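Long-range contacts in secreted effector protein SopD (Salmonella typhimurium, PDB 5CPC), which alters host cell physiology to promote bacterial survival, contributes to replication in macrophages and acts with SopB in membrane fission and macropinosome formation during invasion: residues D126-I130 with Y252-S258; V153-K157 with E175-N179; P199-W203 with G306-S311; M190-E194 with F229-Q235; M214-I218 with F287-L292. One frame throughout, in Å; residues are numbered along the deposited sequence.

How the interactions relate
The five contacts fall into two touching pairs and one surface contact. Interactions 1 and 2 meet where Leu-253 CG packs on Ile-154 CD1 at 3.6 Å, and interaction 2 is nested inside the loop closed by interaction 1. Interactions 4 and 5 share a second apolar region, with Ile-232 CD1 lying 3.5 Å from Ile-218 CD1 and the Phe-229 ring touching Leu-215 and Leu-292. Interaction 3 touches none of the others; its nearest atoms come within about 5 Å of interaction 4, and interaction 5 is nested within its loop. Interactions 2 and 5 are furthest apart, with centres about 32 Å from each other.

Interaction 1. Residues D126-I130 with Y252-S258; sequences DILNI and YLLHSYS
Tyr-252 reaches across to the turn that follows helix 124-127, where its OH donates a 2.6 Å hydrogen bond to Leu-128 O. The hydroxyl meets this oxygen almost head-on, at a C=O...donor angle of 169°. Alongside, Leu-128 and the Tyr-252 side chain run past each other in opposite directions, with Leu-128 CD2 resting 3.8 Å from ring atom CE2. The same methyl also touches Leu-253 CD1 at 3.8 Å, while Ile-130 CG2 approaches the hydroxyl end of the tyrosine. Leu-128 O also lies at the in-plane edge of the Tyr-257 ring, whose buried OH has no polar partner in the model.

A second bond runs from Asn-129 ND2 to Ser-258 O at 3.0 Å. Asn-129 carries CG opposite its own backbone N (chi1 -163°), which swings the amide toward the 252-258 segment, and the N-H...O angle of 148° makes the bond somewhat bent. The other end of the amide, OD1, accepts from Asn-74 ND2, so both ends are tied down. Asn-267 ND2 bonds both Ser-258 O and Asn-129 O, linking the two segments through helix 264-283.

Further out, Phe-147 of helix 141-160 backs Leu-128. Asn-129 has positive phi and bonds back into the last helical turn, so the arrangement is a Schellman motif following helix 124-127, docked against helix 248-256 and the residues after it.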
# COMPACT_ATOMS: atom_id res chain seq x y z
N ASP A 126 -1.99 -12.58 -8.79
CA ASP A 126 -2.97 -13.20 -7.91
C ASP A 126 -3.10 -12.46 -6.58
O ASP A 126 -4.21 -12.23 -6.14
CB ASP A 126 -2.68 -14.70 -7.68
CG ASP A 126 -2.83 -15.54 -8.97
OD1 ASP A 126 -3.41 -15.04 -9.94
OD2 ASP A 126 -2.35 -16.71 -8.99
N ILE A 127 -1.98 -12.03 -5.98
CA ILE A 127 -1.99 -11.18 -4.78
C ILE A 127 -2.77 -9.90 -5.02
O ILE A 127 -3.51 -9.46 -4.16
CB ILE A 127 -0.58 -10.76 -4.33
CG1 ILE A 127 0.04 -11.78 -3.43
CG2 ILE A 127 -0.64 -9.42 -3.53
CD1 ILE A 127 1.54 -11.70 -3.34
N LEU A 128 -2.56 -9.28 -6.18
CA LEU A 128 -3.23 -8.03 -6.51
C LEU A 128 -4.68 -8.19 -6.99
O LEU A 128 -5.39 -7.19 -7.18
CB LEU A 128 -2.43 -7.21 -7.56
CG LEU A 128 -1.07 -6.65 -7.11
CD1 LEU A 128 -0.44 -5.84 -8.21
CD2 LEU A 128 -1.20 -5.84 -5.80
N ASN A 129 -5.10 -9.43 -7.24
CA ASN A 129 -6.42 -9.70 -7.84
C ASN A 129 -6.54 -8.98 -9.15
O ASN A 129 -7.56 -8.34 -9.44
CB ASN A 129 -7.59 -9.32 -6.92
CG ASN A 129 -8.92 -9.96 -7.35
OD1 ASN A 129 -8.96 -11.12 -7.78
ND2 ASN A 129 -9.99 -9.20 -7.26
N ILE A 130 -5.50 -9.09 -9.96
CA ILE A 130 -5.55 -8.46 -11.26
C ILE A 130 -5.63 -9.42 -12.45
O ILE A 130 -5.15 -10.56 -12.42
CB ILE A 130 -4.46 -7.37 -11.44
CG1 ILE A 130 -3.03 -7.93 -11.31
CG2 ILE A 130 -4.69 -6.24 -10.41
CD1 ILE A 130 -1.92 -7.14 -12.15
N TYR A 252 -2.08 1.37 -5.89
CA TYR A 252 -3.22 0.53 -6.20
C TYR A 252 -3.64 -0.21 -4.96
O TYR A 252 -4.84 -0.26 -4.62
CB TYR A 252 -2.87 -0.52 -7.29
CG TYR A 252 -3.82 -1.70 -7.30
CD1 TYR A 252 -5.11 -1.56 -7.83
CD2 TYR A 252 -3.47 -2.93 -6.73
CE1 TYR A 252 -6.02 -2.62 -7.80
CE2 TYR A 252 -4.39 -4.01 -6.70
CZ TYR A 252 -5.67 -3.82 -7.25
OH TYR A 252 -6.59 -4.84 -7.26
N LEU A 253 -2.66 -0.84 -4.31
CA LEU A 253 -2.97 -1.67 -3.17
C LEU A 253 -3.50 -0.86 -1.98
O LEU A 253 -4.41 -1.35 -1.26
CB LEU A 253 -1.79 -2.57 -2.80
CG LEU A 253 -1.93 -3.73 -1.85
CD1 LEU A 253 -2.73 -4.91 -2.44
CD2 LEU A 253 -0.56 -4.16 -1.49
N LEU A 254 -2.98 0.36 -1.78
CA LEU A 254 -3.54 1.27 -0.76
C LEU A 254 -4.92 1.75 -1.05
O LEU A 254 -5.74 1.74 -0.16
CB LEU A 254 -2.66 2.50 -0.52
CG LEU A 254 -1.34 2.16 0.15
CD1 LEU A 254 -0.36 3.35 0.02
CD2 LEU A 254 -1.61 1.76 1.66
N HIS A 255 -5.21 2.20 -2.27
CA HIS A 255 -6.43 3.01 -2.51
C HIS A 255 -7.42 2.46 -3.48
O HIS A 255 -8.55 2.91 -3.52
CB HIS A 255 -6.08 4.47 -2.94
CG HIS A 255 -5.15 5.17 -2.01
ND1 HIS A 255 -5.54 5.66 -0.78
CD2 HIS A 255 -3.83 5.49 -2.13
CE1 HIS A 255 -4.51 6.21 -0.17
NE2 HIS A 255 -3.46 6.12 -0.96
N SER A 256 -7.00 1.51 -4.31
CA SER A 256 -7.91 0.94 -5.32
C SER A 256 -8.24 -0.58 -5.23
O SER A 256 -9.20 -1.06 -5.84
CB SER A 256 -7.42 1.33 -6.70
OG SER A 256 -7.47 2.72 -6.76
N TYR A 257 -7.45 -1.30 -4.46
CA TYR A 257 -7.56 -2.76 -4.38
C TYR A 257 -8.95 -3.20 -3.95
O TYR A 257 -9.41 -2.74 -2.93
CB TYR A 257 -6.52 -3.26 -3.36
CG TYR A 257 -6.68 -4.68 -2.89
CD1 TYR A 257 -6.31 -5.77 -3.71
CD2 TYR A 257 -7.15 -4.95 -1.61
CE1 TYR A 257 -6.44 -7.08 -3.27
CE2 TYR A 257 -7.32 -6.27 -1.17
CZ TYR A 257 -6.95 -7.31 -2.00
OH TYR A 257 -7.06 -8.58 -1.55
N SER A 258 -9.58 -4.08 -4.72
CA SER A 258 -10.73 -4.87 -4.23
C SER A 258 -10.42 -6.38 -4.20
O SER A 258 -10.00 -6.94 -5.23
CB SER A 258 -11.97 -4.66 -5.09
OG SER A 258 -12.73 -5.86 -5.18

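Interaction 2. Residues V153-K157 with E175-N179; sequences VIGSK and EVTGN
Val-153 packs against the flat amide of Asn-179, and both of its methyls lie on one side of the amide plane. CG1 stands almost directly above Asn-179 CG at 4.1 Å, so this is van der Waals contact of a branched side chain with a planar group. The other flat group, the Glu-175 carboxylate, is approached by Lys-157, whose chain crosses the glutamate at about a right angle. Their NZ and OE1 atoms are 3.9 Å apart, a long salt bridge.

The two groups mark the ends of an antiparallel helix-helix packing. Helix 141-160 and helix 169-177 fold back on each other through a connection that includes helix 163-167, and the pairing accordingly runs from Val-153 with Asn-179 at one end to Lys-157 with Glu-175 at the other. Leu-164 of the connecting helix touches both charged side chains, so it borders the Lys-157 end of the interface. At the other end Asn-179 occupies the N-cap position of helix 180-190, which places the contact at the junction between successive helices.

Lys-157 is bent at chi2 (-66°), which turns its aliphatic part over the interface: CE comes within 4.0 Å of Glu-175 O and CG lies 4.4 Å from Val-176 CG2. No hydrogen bond joins the two segments, and the middle of the contact is wholly apolar. There the backbones come closest, with the CA atoms of Ile-154 and Val-176 6.1 Å apart, and Ile-154 CG1 rests on Val-176 CG1 at 3.8 Å.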
# COMPACT_ATOMS: atom_id res chain seq x y z
N VAL A 153 -0.55 -6.16 6.41
CA VAL A 153 -1.52 -5.46 7.20
C VAL A 153 -2.89 -5.81 6.68
O VAL A 153 -3.79 -6.17 7.46
CB VAL A 153 -1.22 -3.93 7.27
CG1 VAL A 153 -2.44 -3.12 7.76
CG2 VAL A 153 -0.09 -3.71 8.20
N ILE A 154 -3.03 -5.81 5.35
CA ILE A 154 -4.29 -6.11 4.70
C ILE A 154 -4.73 -7.55 5.04
O ILE A 154 -5.93 -7.84 5.26
CB ILE A 154 -4.18 -6.04 3.19
CG1 ILE A 154 -4.03 -4.60 2.71
CG2 ILE A 154 -5.46 -6.55 2.57
CD1 ILE A 154 -3.87 -4.44 1.16
N GLY A 155 -3.72 -8.44 5.01
CA GLY A 155 -3.92 -9.85 5.26
C GLY A 155 -4.36 -10.02 6.69
O GLY A 155 -5.34 -10.69 6.94
N SER A 156 -3.68 -9.36 7.60
CA SER A 156 -4.07 -9.44 8.98
C SER A 156 -5.46 -8.85 9.32
O SER A 156 -6.10 -9.34 10.26
CB SER A 156 -3.01 -8.81 9.81
OG SER A 156 -3.46 -8.57 11.13
N LYS A 157 -5.94 -7.85 8.56
CA LYS A 157 -7.26 -7.28 8.86
C LYS A 157 -8.31 -8.21 8.34
O LYS A 157 -9.34 -8.40 8.98
CB LYS A 157 -7.45 -5.89 8.26
CG LYS A 157 -6.47 -4.88 8.80
CD LYS A 157 -6.68 -4.61 10.27
CE LYS A 157 -5.74 -3.50 10.67
NZ LYS A 157 -6.03 -2.98 12.02
N GLU A 175 -8.99 1.01 7.67
CA GLU A 175 -8.20 0.37 8.71
C GLU A 175 -6.82 0.14 8.22
O GLU A 175 -5.85 0.16 8.99
CB GLU A 175 -8.83 -0.97 9.17
CG GLU A 175 -10.03 -0.76 10.10
CD GLU A 175 -9.68 0.05 11.32
OE1 GLU A 175 -8.88 -0.39 12.16
OE2 GLU A 175 -10.20 1.15 11.45
N VAL A 176 -6.72 -0.16 6.95
CA VAL A 176 -5.38 -0.35 6.38
C VAL A 176 -4.71 1.04 6.25
O VAL A 176 -3.63 1.26 6.81
CB VAL A 176 -5.47 -1.03 5.01
CG1 VAL A 176 -4.05 -1.12 4.35
CG2 VAL A 176 -6.18 -2.40 5.13
N THR A 177 -5.37 1.95 5.51
CA THR A 177 -4.76 3.30 5.21
C THR A 177 -4.54 4.12 6.50
O THR A 177 -3.52 4.82 6.65
CB THR A 177 -5.49 4.10 4.04
OG1 THR A 177 -6.85 4.39 4.37
CG2 THR A 177 -5.45 3.33 2.73
N GLY A 178 -5.43 3.93 7.48
CA GLY A 178 -5.31 4.58 8.80
C GLY A 178 -4.25 4.01 9.73
O GLY A 178 -3.90 4.62 10.73
N ASN A 179 -3.75 2.82 9.39
CA ASN A 179 -2.80 2.08 10.22
C ASN A 179 -1.44 2.76 10.47
O ASN A 179 -0.65 2.99 9.57
CB ASN A 179 -2.58 0.69 9.60
CG ASN A 179 -1.74 -0.19 10.47
OD1 ASN A 179 -2.27 -0.96 11.29
ND2 ASN A 179 -0.45 -0.10 10.31

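Interaction 3. Residues P199-W203 with G306-S311; sequences PLVEW and GKDGCS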
# COMPACT_ATOMS: atom_id res chain seq x y z
N PRO A 199 1.01 19.46 8.94
CA PRO A 199 -0.15 20.28 8.64
C PRO A 199 -0.03 20.95 7.26
O PRO A 199 1.06 21.43 6.88
CB PRO A 199 -0.12 21.36 9.74
CG PRO A 199 1.27 21.40 10.23
CD PRO A 199 1.79 19.98 10.08
N LEU A 200 -1.15 20.97 6.54
CA LEU A 200 -1.17 21.47 5.15
C LEU A 200 -0.64 22.89 5.03
O LEU A 200 -0.83 23.71 5.92
CB LEU A 200 -2.56 21.39 4.54
CG LEU A 200 -3.69 22.13 5.26
CD1 LEU A 200 -3.76 23.55 4.79
CD2 LEU A 200 -5.00 21.47 4.96
N VAL A 201 0.06 23.15 3.94
CA VAL A 201 0.44 24.49 3.60
C VAL A 201 -0.56 25.05 2.60
O VAL A 201 -0.92 24.35 1.64
CB VAL A 201 1.85 24.54 3.00
CG1 VAL A 201 2.19 26.01 2.60
CG2 VAL A 201 2.86 23.97 4.03
N GLU A 202 -0.98 26.29 2.83
CA GLU A 202 -1.94 27.02 1.95
C GLU A 202 -1.41 27.30 0.50
O GLU A 202 -0.33 27.89 0.29
CB GLU A 202 -2.46 28.31 2.66
CG GLU A 202 -3.85 28.79 2.28
CD GLU A 202 -5.03 27.82 2.65
OE1 GLU A 202 -6.00 27.79 1.87
OE2 GLU A 202 -5.04 27.11 3.69
N TRP A 203 -2.16 26.77 -0.47
CA TRP A 203 -1.90 26.90 -1.91
C TRP A 203 -1.68 28.33 -2.37
O TRP A 203 -2.55 29.16 -2.17
CB TRP A 203 -3.17 26.42 -2.61
CG TRP A 203 -3.17 26.61 -4.17
CD1 TRP A 203 -4.18 27.17 -4.92
CD2 TRP A 203 -2.15 26.22 -5.11
NE1 TRP A 203 -3.85 27.13 -6.25
CE2 TRP A 203 -2.62 26.54 -6.40
CE3 TRP A 203 -0.89 25.61 -4.98
CZ2 TRP A 203 -1.87 26.30 -7.56
CZ3 TRP A 203 -0.14 25.37 -6.12
CH2 TRP A 203 -0.64 25.71 -7.41
N GLY A 306 -2.93 22.53 0.62
CA GLY A 306 -4.37 22.53 0.75
C GLY A 306 -4.91 23.89 0.35
O GLY A 306 -4.14 24.85 0.12
N LYS A 307 -6.24 23.99 0.30
CA LYS A 307 -6.91 25.24 0.12
C LYS A 307 -8.05 25.24 1.12
O LYS A 307 -8.67 24.20 1.35
CB LYS A 307 -7.42 25.42 -1.33
CG LYS A 307 -7.73 26.88 -1.76
CD LYS A 307 -8.41 26.98 -3.16
CE LYS A 307 -9.69 26.09 -3.27
NZ LYS A 307 -9.44 24.77 -4.07
N ASP A 308 -8.27 26.40 1.72
CA ASP A 308 -9.32 26.65 2.72
C ASP A 308 -9.40 25.54 3.78
O ASP A 308 -10.48 25.15 4.17
CB ASP A 308 -10.69 26.89 2.04
CG ASP A 308 -10.69 28.13 1.11
OD1 ASP A 308 -10.36 29.25 1.59
OD2 ASP A 308 -11.02 27.98 -0.10
N GLY A 309 -8.24 25.02 4.19
CA GLY A 309 -8.14 23.85 5.11
C GLY A 309 -8.46 22.42 4.63
O GLY A 309 -8.59 21.49 5.48
N CYS A 310 -8.55 22.18 3.32
CA CYS A 310 -9.02 20.83 2.82
C CYS A 310 -8.16 19.87 1.97
O CYS A 310 -8.69 19.24 1.01
CB CYS A 310 -10.38 20.98 2.13
SG CYS A 310 -11.64 21.53 3.28
N SER A 311 -6.91 19.64 2.33
CA SER A 311 -6.04 18.81 1.49
C SER A 311 -6.33 17.31 1.35
O SER A 311 -6.68 16.65 2.32
CB SER A 311 -4.59 18.98 1.94
OG SER A 311 -3.70 18.36 1.04
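Two backbone hydrogen bonds join Gly-306 to the strand 201-202. Gly-306 N donates to Val-201 O at 2.9 Å, and Trp-203 N donates to Gly-306 O at 2.8 Å, each with an N-H...O angle of 162°. The glycine thus bonds to the residues on either side of Glu-202, the pattern of a parallel beta bridge. A CA-H...O contact from Glu-202 CA to Gly-306 O, 3.6 Å long, adds to it.

The side chain of Glu-202 supplies a third hydrogen bond. Its chain bends at chi2 (65°), which brings the carboxylate over the start of the 307-310 turn. OE1 receives Asp-308 N at 2.7 Å on its syn lone pair, with an N-H...O angle of 138°. The carboxylate therefore holds a turn amide in place, although the Asp-308 carboxylate, a like charge, lies nearby.

Van der Waals contact comes from Leu-200. Gly-306 has no side chain to occupy the place that Leu-200 CD2 takes up, and this methyl lies 3.6 Å from Gly-309 C and 3.9 Å from Ser-311 CB. Trp-203 directs its ring elsewhere, to meet the imidazole of His-299 with the planes nearly parallel. Ser-311 OG bonds to Asn-313 N and Ile-305 O.

On the protein surface, the whole forms a short two-stranded parallel sheet, 201-202 with 305-306, followed directly by a type I' beta turn from Lys-307 to Cys-310.

Interaction 4. Residues M190-E194 with F229-Q235; sequences MRPAE and FCKIGYQ
Arg-191 grips Ile-232 O side-on: NE and NH2 both donate to this one oxygen at 2.9 Å. The carbonyl oxygen lies in the guanidinium plane, and both nitrogens lie in the carbonyl plane. The extended chain (chi2 -178°, chi3 175°) carries the group across Tyr-234. Arg-191 CG sits over the ring face, 4.0 Å from the centroid, in a CH-pi contact, and the guanidinium lies nearly parallel to the ring, 11° from it, with Tyr-234 OH above one of its faces.

The remaining nitrogen, NH1, donates to Glu-194 OE2 at 3.0 Å in a salt bridge and to Asn-313 O. Glu-194 OE1 accepts from Tyr-234 OH at 2.7 Å, on its syn side, tilted out of the carboxylate plane, and from Ser-302 OG; the tyrosine hydroxyl in turn accepts from Leu-303 N.

In the backbone, Tyr-234 N bonds to Met-190 O at 2.7 Å, and Arg-191 CA makes a C-H...O contact with Tyr-234 O. At the rim Pro-192 CG packs on Gln-235 CB at 3.6 Å.

The buried charge of Arg-191 is thus probably balanced in large part by Glu-194, and the tyrosine hydroxyl and the nearby cation would be expected to stabilise the ionised carboxylate.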
# COMPACT_ATOMS: atom_id res chain seq x y z
N MET A 190 8.79 7.68 1.20
CA MET A 190 8.56 8.71 0.13
C MET A 190 8.83 10.13 0.50
O MET A 190 9.23 10.90 -0.35
CB MET A 190 7.14 8.70 -0.25
CG MET A 190 6.83 7.33 -0.48
SD MET A 190 6.79 6.93 -2.16
CE MET A 190 5.01 7.03 -1.87
N ARG A 191 8.55 10.51 1.76
CA ARG A 191 8.78 11.88 2.23
C ARG A 191 9.45 11.78 3.57
O ARG A 191 8.82 12.06 4.59
CB ARG A 191 7.43 12.64 2.35
CG ARG A 191 6.58 12.65 1.02
CD ARG A 191 5.30 13.43 1.22
NE ARG A 191 4.57 13.53 -0.03
CZ ARG A 191 3.33 13.98 -0.10
NH1 ARG A 191 2.68 14.37 1.00
NH2 ARG A 191 2.74 14.07 -1.27
N PRO A 192 10.73 11.31 3.60
CA PRO A 192 11.27 10.91 4.93
C PRO A 192 11.26 12.10 5.89
O PRO A 192 11.05 11.90 7.09
CB PRO A 192 12.72 10.42 4.63
CG PRO A 192 13.01 10.84 3.19
CD PRO A 192 11.63 10.90 2.50
N ALA A 193 11.42 13.33 5.38
CA ALA A 193 11.49 14.44 6.30
C ALA A 193 10.13 15.05 6.66
O ALA A 193 10.06 16.00 7.43
CB ALA A 193 12.56 15.51 5.87
N GLU A 194 9.05 14.49 6.13
CA GLU A 194 7.72 15.01 6.47
C GLU A 194 6.98 14.02 7.40
O GLU A 194 6.82 12.84 7.08
CB GLU A 194 6.92 15.20 5.20
CG GLU A 194 5.43 15.51 5.34
CD GLU A 194 4.85 15.92 3.97
OE1 GLU A 194 5.50 16.79 3.27
OE2 GLU A 194 3.77 15.34 3.58
N PHE A 229 -0.79 16.40 -5.93
CA PHE A 229 0.48 15.94 -5.41
C PHE A 229 0.42 14.68 -4.51
O PHE A 229 1.46 14.28 -3.97
CB PHE A 229 1.14 17.13 -4.70
CG PHE A 229 1.14 18.36 -5.56
CD1 PHE A 229 1.85 18.36 -6.78
CD2 PHE A 229 0.32 19.41 -5.28
CE1 PHE A 229 1.78 19.41 -7.63
CE2 PHE A 229 0.26 20.50 -6.09
CZ PHE A 229 1.01 20.53 -7.29
N CYS A 230 -0.77 14.08 -4.37
CA CYS A 230 -0.96 12.89 -3.48
C CYS A 230 -0.07 11.72 -3.81
O CYS A 230 0.25 10.94 -2.95
CB CYS A 230 -2.43 12.45 -3.37
SG CYS A 230 -3.14 11.85 -4.98
N LYS A 231 0.41 11.61 -5.03
CA LYS A 231 1.35 10.53 -5.34
C LYS A 231 2.81 10.90 -5.35
O LYS A 231 3.59 10.05 -5.64
CB LYS A 231 0.96 9.88 -6.67
CG LYS A 231 -0.40 9.15 -6.54
CD LYS A 231 -0.74 8.41 -7.82
CE LYS A 231 -1.58 9.29 -8.77
NZ LYS A 231 -1.68 8.75 -10.17
N ILE A 232 3.19 12.14 -5.04
CA ILE A 232 4.59 12.52 -5.16
C ILE A 232 5.35 12.43 -3.83
O ILE A 232 4.91 12.97 -2.81
CB ILE A 232 4.74 13.99 -5.76
CG1 ILE A 232 4.47 13.92 -7.25
CG2 ILE A 232 6.15 14.51 -5.75
CD1 ILE A 232 3.11 14.10 -7.49
N GLY A 233 6.53 11.84 -3.88
CA GLY A 233 7.46 11.90 -2.79
C GLY A 233 8.66 12.80 -3.05
O GLY A 233 8.89 13.23 -4.17
N TYR A 234 9.41 13.10 -1.98
CA TYR A 234 10.54 13.98 -2.05
C TYR A 234 11.47 13.77 -0.85
O TYR A 234 11.00 13.53 0.26
CB TYR A 234 10.09 15.48 -2.03
CG TYR A 234 8.76 15.80 -1.33
CD1 TYR A 234 8.72 16.08 0.04
CD2 TYR A 234 7.58 15.88 -2.05
CE1 TYR A 234 7.52 16.40 0.65
CE2 TYR A 234 6.36 16.21 -1.45
CZ TYR A 234 6.36 16.48 -0.10
OH TYR A 234 5.20 16.82 0.55
N GLN A 235 12.77 13.92 -1.10
CA GLN A 235 13.80 13.98 -0.06
C GLN A 235 14.92 14.87 -0.53
O GLN A 235 15.20 14.94 -1.71
CB GLN A 235 14.38 12.59 0.32
CG GLN A 235 14.52 11.56 -0.80
CD GLN A 235 15.59 10.44 -0.49
OE1 GLN A 235 15.99 10.23 0.68
NE2 GLN A 235 16.08 9.78 -1.56

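Interaction 5. Residues M214-I218 with F287-L292; sequences MLACI and FIDVIL
Met-214 and Leu-215 of one segment meet Phe-287, Ile-288 and Ile-291 of the other through apolar side chains, without a hydrogen bond between them. The thioether carries the outer part. Bends at chi2 (46°) and chi3 (83°) curl the end of the methionine, bringing CE to Phe-287 CB at 3.7 Å, while the phenyl ring turns outward. Nearer the backbone, Met-214 CB rests on Ile-291 CD1 at 3.6 Å, and CG meets Ile-288 CG1 at 3.8 Å.

The branched side chains fill the inner part. Leu-215 and Ile-291 lie alongside each other, pointing opposite ways, with Leu-215 CD2 3.9 Å from Ile-291 CG2; the same methyl also touches Ile-288 CG2 and Leu-292 CD2. Ile-288 CD1 packs against both Met-214 O, at 3.6 Å, and Cys-217 SG, at 3.5 Å, which lie side by side in front of it. Ile-218 joins through CG2, which meets Ile-288 CD1 at 4.2 Å.

Polar groups act outside this core: Leu-215 O accepts a hydrogen bond from Gln-228 NE2, and Asp-289 is tied to Lys-285 and Tyr-281.

The contact joins helix 209-215 and the 3-10 segment that begins at Cys-217 to helix 285-298. Tyr-281 of helix 264-283 packs on both Ile-218 and Ile-288, and Phe-243 of strand 240-245 borders Leu-292.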
# COMPACT_ATOMS: atom_id res chain seq x y z
N MET A 214 1.65 20.81 -18.11
CA MET A 214 2.74 19.85 -17.89
C MET A 214 2.44 18.94 -16.68
O MET A 214 2.76 17.74 -16.74
CB MET A 214 4.07 20.60 -17.69
CG MET A 214 5.33 19.70 -17.67
SD MET A 214 5.42 18.46 -18.98
CE MET A 214 6.09 19.47 -20.32
N LEU A 215 1.83 19.48 -15.61
CA LEU A 215 1.46 18.68 -14.42
C LEU A 215 0.24 17.73 -14.57
O LEU A 215 -0.01 16.88 -13.71
CB LEU A 215 1.20 19.57 -13.20
CG LEU A 215 2.33 20.36 -12.59
CD1 LEU A 215 1.93 21.03 -11.22
CD2 LEU A 215 3.58 19.54 -12.41
N ALA A 216 -0.56 17.92 -15.60
CA ALA A 216 -1.84 17.24 -15.72
C ALA A 216 -1.70 15.70 -15.59
O ALA A 216 -2.47 15.03 -14.91
CB ALA A 216 -2.51 17.65 -17.07
N CYS A 217 -0.62 15.18 -16.18
CA CYS A 217 -0.38 13.80 -16.23
C CYS A 217 -0.09 13.09 -14.89
O CYS A 217 -0.28 11.89 -14.81
CB CYS A 217 0.75 13.56 -17.21
SG CYS A 217 2.40 13.90 -16.57
N ILE A 218 0.36 13.82 -13.86
CA ILE A 218 0.62 13.14 -12.57
C ILE A 218 -0.63 12.92 -11.76
O ILE A 218 -0.53 12.48 -10.62
CB ILE A 218 1.66 13.86 -11.66
CG1 ILE A 218 1.12 15.26 -11.25
CG2 ILE A 218 2.97 13.91 -12.38
CD1 ILE A 218 1.98 16.04 -10.21
N PHE A 287 10.99 17.95 -16.93
CA PHE A 287 10.14 19.18 -17.04
C PHE A 287 9.33 19.29 -15.79
O PHE A 287 9.28 20.35 -15.14
CB PHE A 287 9.22 19.14 -18.29
CG PHE A 287 10.00 19.11 -19.60
CD1 PHE A 287 10.75 20.21 -19.99
CD2 PHE A 287 10.05 17.97 -20.39
CE1 PHE A 287 11.55 20.16 -21.17
CE2 PHE A 287 10.85 17.88 -21.57
CZ PHE A 287 11.58 18.96 -21.96
N ILE A 288 8.73 18.16 -15.41
CA ILE A 288 7.88 18.10 -14.21
C ILE A 288 8.64 18.41 -12.91
O ILE A 288 8.19 19.20 -12.06
CB ILE A 288 7.11 16.76 -14.16
CG1 ILE A 288 6.08 16.81 -15.28
CG2 ILE A 288 6.38 16.61 -12.85
CD1 ILE A 288 5.30 15.56 -15.49
N ASP A 289 9.85 17.89 -12.79
CA ASP A 289 10.62 18.16 -11.52
C ASP A 289 10.96 19.62 -11.35
O ASP A 289 10.85 20.17 -10.24
CB ASP A 289 11.87 17.22 -11.45
CG ASP A 289 11.46 15.74 -11.14
OD1 ASP A 289 10.25 15.48 -10.98
OD2 ASP A 289 12.33 14.85 -11.06
N VAL A 290 11.29 20.30 -12.44
CA VAL A 290 11.53 21.75 -12.37
C VAL A 290 10.34 22.42 -11.72
O VAL A 290 10.47 23.27 -10.84
CB VAL A 290 11.79 22.38 -13.83
CG1 VAL A 290 11.86 23.88 -13.80
CG2 VAL A 290 13.05 21.86 -14.38
N ILE A 291 9.15 22.04 -12.14
CA ILE A 291 7.95 22.66 -11.60
C ILE A 291 7.60 22.24 -10.15
O ILE A 291 7.20 23.04 -9.32
CB ILE A 291 6.70 22.28 -12.53
CG1 ILE A 291 6.91 22.76 -13.97
CG2 ILE A 291 5.45 22.89 -11.94
CD1 ILE A 291 6.01 22.10 -15.02
N LEU A 292 7.72 20.96 -9.86
CA LEU A 292 7.61 20.46 -8.49
C LEU A 292 8.55 21.20 -7.59
O LEU A 292 8.17 21.64 -6.49
CB LEU A 292 7.93 18.91 -8.47
CG LEU A 292 6.89 18.08 -9.23
CD1 LEU A 292 7.22 16.61 -9.21
CD2 LEU A 292 5.43 18.30 -8.75